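Local coordinates for protein Syntaxin1 (Monosiga brevicollis, PDB 2XHE) that probably acts as a SNAP receptor (SNARE) of the syntaxin family, binding other SNARE proteins in membrane transport, at residues R213-H216 with K217-Q220; M43-F46 with F47-K51; Q139-S142 with L143-F147. All coordinates share one frame; numbering follows the deposited sequence.

Contact 1: residues R213-H216 with K217-Q220; sequences RDRH and KDIQ
His-216 and Gln-220, one helical turn apart, bring an imidazole and an amide together at the start of helix 214-237, within the T-SNARE coiled-coil homology region. OE1 of Gln-220 lies 2.9 Å from NE2 of His-216, but ring and amide planes are turned 65° apart and the angle is too poor for a hydrogen bond, leaving a polar approach without a directed N-H. Gln-220 gets there because its CG sits between its own backbone N and carbonyl carbon (chi1 63°), from where the otherwise extended chain runs back toward the histidine.

Starting three residues earlier, Arg-213 and Lys-217 lie side by side and point the same way, the ammonium NZ of Lys-217 coming 3.4 Å from the aliphatic CG of Arg-213. The bend at chi2 of the lysine also brings its NZ within 3.4 Å of the Arg-213 carbonyl O, a weak hydrogen bond. The carboxylate OD1 of Asp-214 is 3.9 Å from the same NZ of Lys-217, a long salt bridge.

Arg-215 and Asp-218 cross obliquely, their guanidinium and carboxylate planes 50° apart. Asp-218 OD2 stands 3.8 Å from Arg-215 NE, well out of the guanidinium plane, so the charges attract without an N-H aimed at the oxygen. The firmer hold on this arginine comes from its NH2, hydrogen-bonded to Ser-74 O, while Tyr-165 of helix 131-171 packs against Arg-215, Asp-218 and Ile-219. Beneath these side chains the backbone is joined by Ile-219 N to Arg-215 O at 2.8 Å and by Gln-220 N to His-216 O at 3.1 Å.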
# COMPACT_ATOMS: atom_id res chain seq x y z
N ARG B 213 4.62 -47.56 23.39
CA ARG B 213 3.26 -48.00 23.13
C ARG B 213 2.30 -46.82 23.29
O ARG B 213 1.26 -46.76 22.63
CB ARG B 213 2.88 -49.12 24.10
CG ARG B 213 1.54 -49.79 23.82
CD ARG B 213 1.40 -51.08 24.62
NE ARG B 213 2.55 -51.96 24.41
CZ ARG B 213 3.60 -52.02 25.22
NH1 ARG B 213 3.66 -51.26 26.31
NH2 ARG B 213 4.60 -52.85 24.94
N ASP B 214 2.66 -45.89 24.16
CA ASP B 214 1.83 -44.71 24.43
C ASP B 214 2.03 -43.62 23.37
O ASP B 214 1.09 -42.88 23.07
CB ASP B 214 2.12 -44.15 25.82
CG ASP B 214 1.58 -45.03 26.93
OD1 ASP B 214 1.34 -46.23 26.68
OD2 ASP B 214 1.41 -44.52 28.06
N ARG B 215 3.23 -43.53 22.82
CA ARG B 215 3.50 -42.53 21.79
C ARG B 215 2.59 -42.72 20.58
O ARG B 215 2.31 -41.76 19.87
CB ARG B 215 4.98 -42.51 21.37
CG ARG B 215 5.89 -41.88 22.41
CD ARG B 215 5.38 -40.51 22.83
NE ARG B 215 5.88 -40.10 24.14
CZ ARG B 215 6.90 -39.27 24.33
NH1 ARG B 215 7.54 -38.75 23.29
NH2 ARG B 215 7.28 -38.95 25.56
N HIS B 216 2.14 -43.95 20.34
CA HIS B 216 1.18 -44.21 19.27
C HIS B 216 -0.14 -43.51 19.57
O HIS B 216 -0.70 -42.82 18.71
CB HIS B 216 0.94 -45.71 19.08
CG HIS B 216 -0.13 -46.03 18.08
ND1 HIS B 216 0.09 -46.02 16.72
CD2 HIS B 216 -1.43 -46.38 18.25
CE1 HIS B 216 -1.03 -46.34 16.09
NE2 HIS B 216 -1.97 -46.56 17.00
N LYS B 217 -0.63 -43.68 20.80
CA LYS B 217 -1.85 -43.00 21.23
C LYS B 217 -1.65 -41.49 21.17
O LYS B 217 -2.61 -40.73 21.07
CB LYS B 217 -2.24 -43.43 22.65
CG LYS B 217 -2.75 -44.86 22.77
CD LYS B 217 -1.66 -45.82 23.24
CE LYS B 217 -2.25 -47.16 23.67
NZ LYS B 217 -1.29 -48.04 24.41
N ASP B 218 -0.39 -41.07 21.22
CA ASP B 218 -0.05 -39.65 21.21
C ASP B 218 0.06 -39.10 19.78
O ASP B 218 -0.19 -37.92 19.55
CB ASP B 218 1.25 -39.40 21.98
CG ASP B 218 1.06 -39.45 23.49
OD1 ASP B 218 -0.08 -39.27 23.96
OD2 ASP B 218 2.07 -39.67 24.20
N ILE B 219 0.44 -39.96 18.84
CA ILE B 219 0.54 -39.56 17.44
C ILE B 219 -0.84 -39.47 16.80
O ILE B 219 -1.13 -38.53 16.06
CB ILE B 219 1.44 -40.52 16.62
CG1 ILE B 219 2.88 -40.00 16.59
CG2 ILE B 219 0.93 -40.68 15.19
CD1 ILE B 219 3.47 -39.72 17.95
N GLN B 220 -1.70 -40.44 17.08
CA GLN B 220 -3.04 -40.45 16.50
C GLN B 220 -3.92 -39.36 17.11
O GLN B 220 -4.99 -39.04 16.58
CB GLN B 220 -3.68 -41.82 16.66
CG GLN B 220 -3.90 -42.22 18.12
CD GLN B 220 -4.28 -43.68 18.28
OE1 GLN B 220 -4.02 -44.51 17.40
NE2 GLN B 220 -4.89 -44.01 19.41

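Contact 2: residues M43-F46 with F47-K51; sequences MADF and FNRVK
Phe-46 drives its ring edge into the face of Phe-47 in a T-shaped pair, centroids 5.2 Å apart and planes at 83°, on the first turns of helix 44-72. The atom doing the touching is CD2 of Phe-46, which stands 3.8 Å above the plane of the Phe-47 ring, displaced toward its rim. The first torsions set up this meeting: CG of Phe-46 is anti to its backbone N (chi1 169°), whereas CG of Phe-47 lies beside its own.

Next to this pair, CB of Met-43 packs 3.8 Å from CE2 of Phe-47, and CZ of Phe-46 rests 4.0 Å from CG1 of Val-50. Met-43 occupies the N-cap position, and its carbonyl O receives the N-H of Phe-47 at 3.1 Å; the Phe-47 ring turns its edge to that same oxygen. Round the helix, Asp-45 OD2 makes a long salt bridge of 3.7 Å to Arg-49 NH1, but the stronger partner of this arginine is Asp-107, reached through NH2.

Farther out, Ile-111 of helix 80-116 covers Phe-46 and Val-50, with Arg-136 of helix 131-171 also against Phe-46. Phe-47 instead meets an aromatic ring on the chain of another protein. The chemistry is thus divided round one helix: Phe-46 and Val-50 pack into the helical bundle, Phe-47, held against the edge of Phe-46, faces the partner protein, and the Asp-45 charge probably adds only a modest pull on Arg-49.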
# COMPACT_ATOMS: atom_id res chain seq x y z
N MET B 43 -27.87 -3.45 18.96
CA MET B 43 -27.19 -4.69 18.62
C MET B 43 -26.41 -5.28 19.80
O MET B 43 -25.28 -5.73 19.65
CB MET B 43 -26.29 -4.46 17.42
CG MET B 43 -27.01 -3.76 16.28
SD MET B 43 -26.52 -4.40 14.67
CE MET B 43 -24.83 -3.87 14.63
N ALA B 44 -27.05 -5.28 20.96
CA ALA B 44 -26.41 -5.75 22.19
C ALA B 44 -25.90 -7.18 22.11
O ALA B 44 -24.76 -7.46 22.47
CB ALA B 44 -27.35 -5.59 23.37
N ASP B 45 -26.73 -8.10 21.63
CA ASP B 45 -26.30 -9.48 21.53
C ASP B 45 -25.13 -9.63 20.57
O ASP B 45 -24.20 -10.39 20.84
CB ASP B 45 -27.43 -10.41 21.12
CG ASP B 45 -27.13 -11.87 21.45
OD1 ASP B 45 -26.05 -12.15 22.03
OD2 ASP B 45 -27.97 -12.74 21.13
N PHE B 46 -25.17 -8.90 19.45
CA PHE B 46 -24.10 -8.96 18.45
C PHE B 46 -22.72 -8.56 19.00
O PHE B 46 -21.76 -9.33 18.91
CB PHE B 46 -24.46 -8.14 17.22
CG PHE B 46 -23.31 -7.93 16.28
CD1 PHE B 46 -22.96 -8.91 15.36
CD2 PHE B 46 -22.56 -6.76 16.31
CE1 PHE B 46 -21.90 -8.72 14.49
CE2 PHE B 46 -21.50 -6.57 15.46
CZ PHE B 46 -21.17 -7.55 14.54
N PHE B 47 -22.62 -7.36 19.58
CA PHE B 47 -21.33 -6.92 20.11
C PHE B 47 -20.82 -7.85 21.21
O PHE B 47 -19.62 -7.90 21.50
CB PHE B 47 -21.39 -5.47 20.58
CG PHE B 47 -21.45 -4.49 19.46
CD1 PHE B 47 -20.28 -4.01 18.88
CD2 PHE B 47 -22.67 -4.07 18.94
CE1 PHE B 47 -20.32 -3.11 17.84
CE2 PHE B 47 -22.72 -3.17 17.90
CZ PHE B 47 -21.54 -2.69 17.35
N ASN B 48 -21.76 -8.58 21.80
CA ASN B 48 -21.48 -9.67 22.72
C ASN B 48 -20.70 -10.80 22.06
O ASN B 48 -19.67 -11.25 22.57
CB ASN B 48 -22.81 -10.22 23.21
CG ASN B 48 -22.95 -10.16 24.70
OD1 ASN B 48 -22.67 -9.13 25.33
ND2 ASN B 48 -23.40 -11.26 25.29
N ARG B 49 -21.21 -11.29 20.93
CA ARG B 49 -20.56 -12.39 20.23
C ARG B 49 -19.15 -12.00 19.80
O ARG B 49 -18.22 -12.80 19.92
CB ARG B 49 -21.33 -12.84 18.99
CG ARG B 49 -22.84 -12.72 19.04
CD ARG B 49 -23.45 -13.60 17.96
NE ARG B 49 -23.46 -14.99 18.39
CZ ARG B 49 -24.52 -15.56 18.96
NH1 ARG B 49 -25.63 -14.85 19.13
NH2 ARG B 49 -24.47 -16.83 19.35
N VAL B 50 -18.98 -10.79 19.28
CA VAL B 50 -17.65 -10.45 18.79
C VAL B 50 -16.64 -10.21 19.93
O VAL B 50 -15.47 -10.59 19.81
CB VAL B 50 -17.63 -9.39 17.64
CG1 VAL B 50 -18.48 -9.87 16.47
CG2 VAL B 50 -18.10 -8.03 18.10
N LYS B 51 -17.11 -9.62 21.03
CA LYS B 51 -16.32 -9.63 22.27
C LYS B 51 -15.95 -11.07 22.61
O LYS B 51 -14.77 -11.38 22.81
CB LYS B 51 -17.10 -9.00 23.43
CG LYS B 51 -16.36 -7.87 24.14
CD LYS B 51 -14.98 -8.29 24.58
CE LYS B 51 -14.17 -7.09 25.02
NZ LYS B 51 -13.04 -7.47 25.91

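Contact 3: residues Q139-S142 with L143-F147; sequences QHSS and LSRKF
Ser-144 folds its hydroxyl back onto the preceding turn, where OG donates a 2.8 Å hydrogen bond to the carbonyl O of His-140. The backbone N of Ser-144 also bonds to this oxygen, at 3.2 Å, so two donors grip it from opposite faces of its carbonyl plane. With OG beside its own backbone N (chi1 -60°), the serine stays folded against helix 131-171, and the His-140 ring approaches the same hydroxyl, ND1 lying 3.3 Å from OG. This is the tight, buried part. Farther round the helix, and more loosely, Gln-139 and Leu-143 run side by side, OE1 of the glutamine 4.2 Å from CD1 of the leucine; that OE1 is hydrogen-bonded to NH1 of Arg-54.

The looser side is that of the partly exposed Arg-145, which also packs on an acidic side chain of another protein's chain. Its chain bends at chi3 and lays one guanidinium face over the Ser-141 carbonyl O, 3.4 Å from NH1 but badly angled for a hydrogen bond. NH2 of Arg-145 has a long, weak ion pair with Asp-248. An alanine here would probably uncover one side of the Ser-141 carbonyl and leave Asp-248 without this weak partner.

Ser-142 OG is hydrogen-bonded to a polar side chain of the other protein. Inside the bundle, Leu-143 meets Arg-54 of helix 44-72, His-140 and Ser-144 pack on Leu-108 of helix 80-116, and Met-236 of helix 214-237 reaches Ser-144.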
# COMPACT_ATOMS: atom_id res chain seq x y z
N GLN B 139 -17.03 -6.69 10.89
CA GLN B 139 -16.73 -7.54 12.05
C GLN B 139 -16.61 -9.00 11.63
O GLN B 139 -15.66 -9.70 12.00
CB GLN B 139 -17.83 -7.42 13.12
CG GLN B 139 -17.94 -6.07 13.85
CD GLN B 139 -16.78 -5.80 14.81
OE1 GLN B 139 -15.94 -6.66 15.06
NE2 GLN B 139 -16.75 -4.59 15.34
N HIS B 140 -17.59 -9.47 10.87
CA HIS B 140 -17.63 -10.86 10.46
C HIS B 140 -16.39 -11.24 9.65
O HIS B 140 -15.78 -12.29 9.88
CB HIS B 140 -18.90 -11.14 9.65
CG HIS B 140 -19.08 -12.59 9.29
ND1 HIS B 140 -18.20 -13.57 9.71
CD2 HIS B 140 -20.03 -13.22 8.57
CE1 HIS B 140 -18.60 -14.74 9.25
NE2 HIS B 140 -19.71 -14.55 8.56
N SER B 141 -16.01 -10.37 8.70
CA SER B 141 -14.86 -10.61 7.85
C SER B 141 -13.57 -10.61 8.66
O SER B 141 -12.82 -11.58 8.67
CB SER B 141 -14.78 -9.55 6.76
OG SER B 141 -15.85 -9.70 5.85
N SER B 142 -13.32 -9.50 9.34
CA SER B 142 -12.10 -9.33 10.11
C SER B 142 -11.80 -10.54 11.02
O SER B 142 -10.68 -11.05 11.05
CB SER B 142 -12.16 -8.04 10.91
OG SER B 142 -10.94 -7.82 11.60
N LEU B 143 -12.81 -10.98 11.77
CA LEU B 143 -12.61 -12.00 12.79
C LEU B 143 -12.42 -13.40 12.20
O LEU B 143 -11.63 -14.21 12.72
CB LEU B 143 -13.77 -12.00 13.80
CG LEU B 143 -13.86 -10.77 14.70
CD1 LEU B 143 -15.17 -10.74 15.47
CD2 LEU B 143 -12.68 -10.70 15.66
N SER B 144 -13.13 -13.69 11.12
CA SER B 144 -12.94 -14.96 10.43
C SER B 144 -11.49 -15.09 10.00
O SER B 144 -10.88 -16.14 10.15
CB SER B 144 -13.87 -15.06 9.24
OG SER B 144 -15.21 -14.99 9.67
N ARG B 145 -10.92 -14.01 9.48
CA ARG B 145 -9.52 -14.01 9.11
C ARG B 145 -8.67 -14.20 10.35
O ARG B 145 -7.87 -15.14 10.41
CB ARG B 145 -9.12 -12.74 8.33
CG ARG B 145 -9.64 -12.69 6.88
CD ARG B 145 -9.04 -11.53 6.04
NE ARG B 145 -9.52 -10.21 6.45
CZ ARG B 145 -10.76 -9.76 6.26
NH1 ARG B 145 -11.67 -10.52 5.66
NH2 ARG B 145 -11.09 -8.53 6.67
N LYS B 146 -8.84 -13.34 11.35
CA LYS B 146 -8.10 -13.47 12.61
C LYS B 146 -8.16 -14.91 13.11
O LYS B 146 -7.14 -15.46 13.53
CB LYS B 146 -8.61 -12.48 13.68
CG LYS B 146 -7.75 -12.38 14.94
CD LYS B 146 -6.36 -11.80 14.67
CE LYS B 146 -5.28 -12.90 14.61
NZ LYS B 146 -3.95 -12.39 14.15
N PHE B 147 -9.33 -15.53 13.03
CA PHE B 147 -9.51 -16.92 13.43
C PHE B 147 -8.69 -17.96 12.64
O PHE B 147 -7.98 -18.77 13.24
CB PHE B 147 -11.00 -17.31 13.45
CG PHE B 147 -11.24 -18.69 13.99
CD1 PHE B 147 -10.68 -19.08 15.19
CD2 PHE B 147 -12.02 -19.59 13.29
CE1 PHE B 147 -10.90 -20.36 15.68
CE2 PHE B 147 -12.23 -20.87 13.78
CZ PHE B 147 -11.67 -21.25 14.97

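In the fold
From the N terminus the chain passes contact 2 at the start of helix 44-72, then contact 3 within helix 131-171, and finally contact 1 at the start of helix 214-237. The three follow in series, none nesting or crossing, and each closes only successive helical turns. Contacts 2 and 3, centres 14 Å apart, touch directly: Phe-46 packs on Gln-139 and Val-50 on Leu-143, uniting two helices of the syntaxin N-terminal region. Contact 1 lies on the opposite side of the chain's centre from contact 2, about 41 Å between centres. Helix 131-171 spans the distance, consistent with a syntaxin whose SNARE region is folded back on its N-terminal helices.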